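Local coordinates for hypothetical protein AF2198 (Archaeoglobus fulgidus, PDB 1OI0), which is a zinc-binding JAB1/MPN domain protein that probably acts as a metallopeptidase, as relatives that remove ubiquitin do, at residues G67-H72 / Y93-C98. Numbering follows the deposited sequence.
With ZN (zinc ion), chain E; 144 (tris-hydroxymethyl-methyl-ammonium), chain F.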
loop_
_atom_site.group_PDB
_atom_site.type_symbol
_atom_site.label_atom_id
_atom_site.label_comp_id
_atom_site.label_asym_id
_atom_site.label_seq_id
_atom_site.Cartn_x
_atom_site.Cartn_y
_atom_site.Cartn_z
ATOM N N GLY A 67 -3.487 -6.579 3.034
ATOM C CA GLY A 67 -2.695 -6.767 1.839
ATOM C C GLY A 67 -1.305 -6.187 1.976
ATOM O O GLY A 67 -0.702 -6.242 3.048
ATOM N N THR A 68 -0.803 -5.615 0.889
ATOM C CA THR A 68 0.536 -5.048 0.901
ATOM C C THR A 68 0.584 -3.646 0.332
ATOM O O THR A 68 -0.333 -3.195 -0.346
ATOM C CB THR A 68 1.513 -5.884 0.052
ATOM O OG1 THR A 68 1.170 -5.750 -1.334
ATOM C CG2 THR A 68 1.457 -7.350 0.452
ATOM N N VAL A 69 1.681 -2.964 0.628
ATOM C CA VAL A 69 1.922 -1.636 0.109
ATOM C C VAL A 69 3.412 -1.577 -0.190
ATOM O O VAL A 69 4.224 -2.024 0.612
ATOM C CB VAL A 69 1.545 -0.519 1.123
ATOM C CG1 VAL A 69 2.227 -0.751 2.456
ATOM C CG2 VAL A 69 1.942 0.841 0.553
ATOM N N HIS A 70 3.766 -1.087 -1.371
ATOM C CA HIS A 70 5.175 -0.945 -1.709
ATOM C C HIS A 70 5.352 0.287 -2.571
ATOM O O HIS A 70 4.391 0.784 -3.165
ATOM C CB HIS A 70 5.747 -2.207 -2.395
ATOM C CG HIS A 70 5.350 -2.388 -3.827
ATOM N ND1 HIS A 70 4.123 -2.884 -4.212
ATOM C CD2 HIS A 70 6.060 -2.218 -4.968
ATOM C CE1 HIS A 70 4.095 -3.016 -5.525
ATOM N NE2 HIS A 70 5.259 -2.620 -6.008
ATOM N N SER A 71 6.573 0.802 -2.609
ATOM C CA SER A 71 6.846 2.003 -3.383
ATOM C C SER A 71 7.674 1.766 -4.642
ATOM O O SER A 71 8.396 0.774 -4.760
ATOM C CB SER A 71 7.556 3.041 -2.504
ATOM O OG SER A 71 8.849 2.600 -2.127
ATOM N N HIS A 72 7.538 2.698 -5.582
ATOM C CA HIS A 72 8.273 2.685 -6.841
ATOM C C HIS A 72 9.113 3.956 -6.875
ATOM O O HIS A 72 8.590 5.056 -6.698
ATOM C CB HIS A 72 7.316 2.706 -8.033
ATOM C CG HIS A 72 6.647 1.397 -8.304
ATOM N ND1 HIS A 72 5.671 1.253 -9.266
ATOM C CD2 HIS A 72 6.823 0.170 -7.760
ATOM C CE1 HIS A 72 5.274 -0.005 -9.303
ATOM N NE2 HIS A 72 5.957 -0.682 -8.399
ATOM N N TYR A 93 -6.190 -6.191 -0.708
ATOM C CA TYR A 93 -5.818 -4.894 -1.254
ATOM C C TYR A 93 -4.323 -4.659 -1.315
ATOM O O TYR A 93 -3.581 -5.078 -0.431
ATOM C CB TYR A 93 -6.460 -3.793 -0.419
ATOM C CG TYR A 93 -7.952 -3.961 -0.296
ATOM C CD1 TYR A 93 -8.795 -3.651 -1.360
ATOM C CD2 TYR A 93 -8.518 -4.473 0.868
ATOM C CE1 TYR A 93 -10.169 -3.847 -1.270
ATOM C CE2 TYR A 93 -9.890 -4.675 0.969
ATOM C CZ TYR A 93 -10.706 -4.358 -0.104
ATOM O OH TYR A 93 -12.062 -4.548 -0.011
ATOM N N HIS A 94 -3.894 -3.973 -2.366
ATOM C CA HIS A 94 -2.481 -3.686 -2.542
ATOM C C HIS A 94 -2.244 -2.281 -3.060
ATOM O O HIS A 94 -2.684 -1.917 -4.147
ATOM C CB HIS A 94 -1.861 -4.724 -3.479
ATOM C CG HIS A 94 -2.018 -6.131 -2.993
ATOM N ND1 HIS A 94 -3.123 -6.901 -3.289
ATOM C CD2 HIS A 94 -1.246 -6.881 -2.172
ATOM C CE1 HIS A 94 -3.023 -8.064 -2.673
ATOM N NE2 HIS A 94 -1.894 -8.078 -1.988
ATOM N N ILE A 95 -1.541 -1.488 -2.259
ATOM C CA ILE A 95 -1.247 -0.111 -2.616
ATOM C C ILE A 95 0.154 0.058 -3.193
ATOM O O ILE A 95 1.096 -0.601 -2.767
ATOM C CB ILE A 95 -1.355 0.809 -1.381
ATOM C CG1 ILE A 95 -2.788 0.797 -0.850
ATOM C CG2 ILE A 95 -0.897 2.225 -1.731
ATOM C CD1 ILE A 95 -2.948 1.532 0.467
ATOM N N ILE A 96 0.263 0.924 -4.188
ATOM C CA ILE A 96 1.560 1.250 -4.768
ATOM C C ILE A 96 1.688 2.761 -4.658
ATOM O O ILE A 96 0.775 3.496 -5.047
ATOM C CB ILE A 96 1.672 0.884 -6.267
ATOM C CG1 ILE A 96 1.609 -0.632 -6.453
ATOM C CG2 ILE A 96 2.995 1.424 -6.833
ATOM C CD1 ILE A 96 1.764 -1.067 -7.895
ATOM N N VAL A 97 2.798 3.226 -4.095
ATOM C CA VAL A 97 3.045 4.657 -3.995
ATOM C C VAL A 97 4.244 4.861 -4.905
ATOM O O VAL A 97 5.041 3.945 -5.094
ATOM C CB VAL A 97 3.359 5.109 -2.540
ATOM C CG1 VAL A 97 2.188 4.771 -1.633
ATOM C CG2 VAL A 97 4.621 4.453 -2.039
ATOM N N CYS A 98 4.376 6.051 -5.473
ATOM C CA CYS A 98 5.464 6.295 -6.408
ATOM C C CYS A 98 6.061 7.685 -6.267
ATOM O O CYS A 98 5.444 8.590 -5.707
ATOM C CB CYS A 98 4.930 6.100 -7.833
ATOM S SG CYS A 98 3.358 6.997 -8.097
HETATM ZN ZN ZN E . 5.946 -2.720 -8.107
HETATM C C1 144 F . 7.085 -3.035 -10.447
HETATM N N 144 F . 8.477 -3.254 -10.076
HETATM C C2 144 F . 8.521 -3.829 -8.694
HETATM O O2 144 F . 8.023 -3.437 -7.499
HETATM C C3 144 F . 9.163 -1.905 -10.231
HETATM O O3 144 F . 10.564 -1.923 -9.904
HETATM C C4 144 F . 8.972 -4.278 -11.024
HETATM O O4 144 F . 8.305 -5.679 -11.395
HETATM O O HOH W 1 1.762 -3.471 -2.953
#
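The zinc site of this JAB1/MPN domain is built on the parallel strand pair of a beta-alpha-beta unit, in which 67-72 and 93-98 lie side by side and helix 81-89 makes the connection. H70 and H72, with one residue between them, project from the same face of the sheet as I96 and bind zinc through NE2 at 2.2 and 2.1 Å; D83 of the connecting helix and O2 of the bound tris-hydroxymethyl-methyl-ammonium are further ligands. I96 touches both rings. Its CG2, set anti to the backbone N, makes a CH-pi contact over one face of H72, 3.7 Å from the ring centroid, while CG1 lies 3.6 Å from CE1 of H70. ND1 of H72 is hydrogen-bonded to S76 O, which helps fix the rotation of that ring. In H70 it is a water, in the plane of the ring, that accepts from ND1 at 2.7 Å; the same water donates to I95 O and also binds T68 OG1, a second shell that probably helps hold the H70 ring in its orientation. I95 O thereby serves two donors, the water and H70 N. Farther from the metal, CD2 of H94 lies 3.8 Å from CG2 of T68, and the H94 ring stacks with F87 and is hydrogen-bonded through NE2 to F90 O. An alanine in place of H94 would probably leave F90 O without this mate and F87 without its stacking partner, and open a gap beside the T68 methyl. On the reverse face, V69 CG2 meets I95 CB, and V97 reaches I14 and A18 of helix 8-21. Near the zinc end, H72 N donates to V97 O at 2.8 Å, and V97 CG2 presses tightly on S71 CB at 3.3 Å.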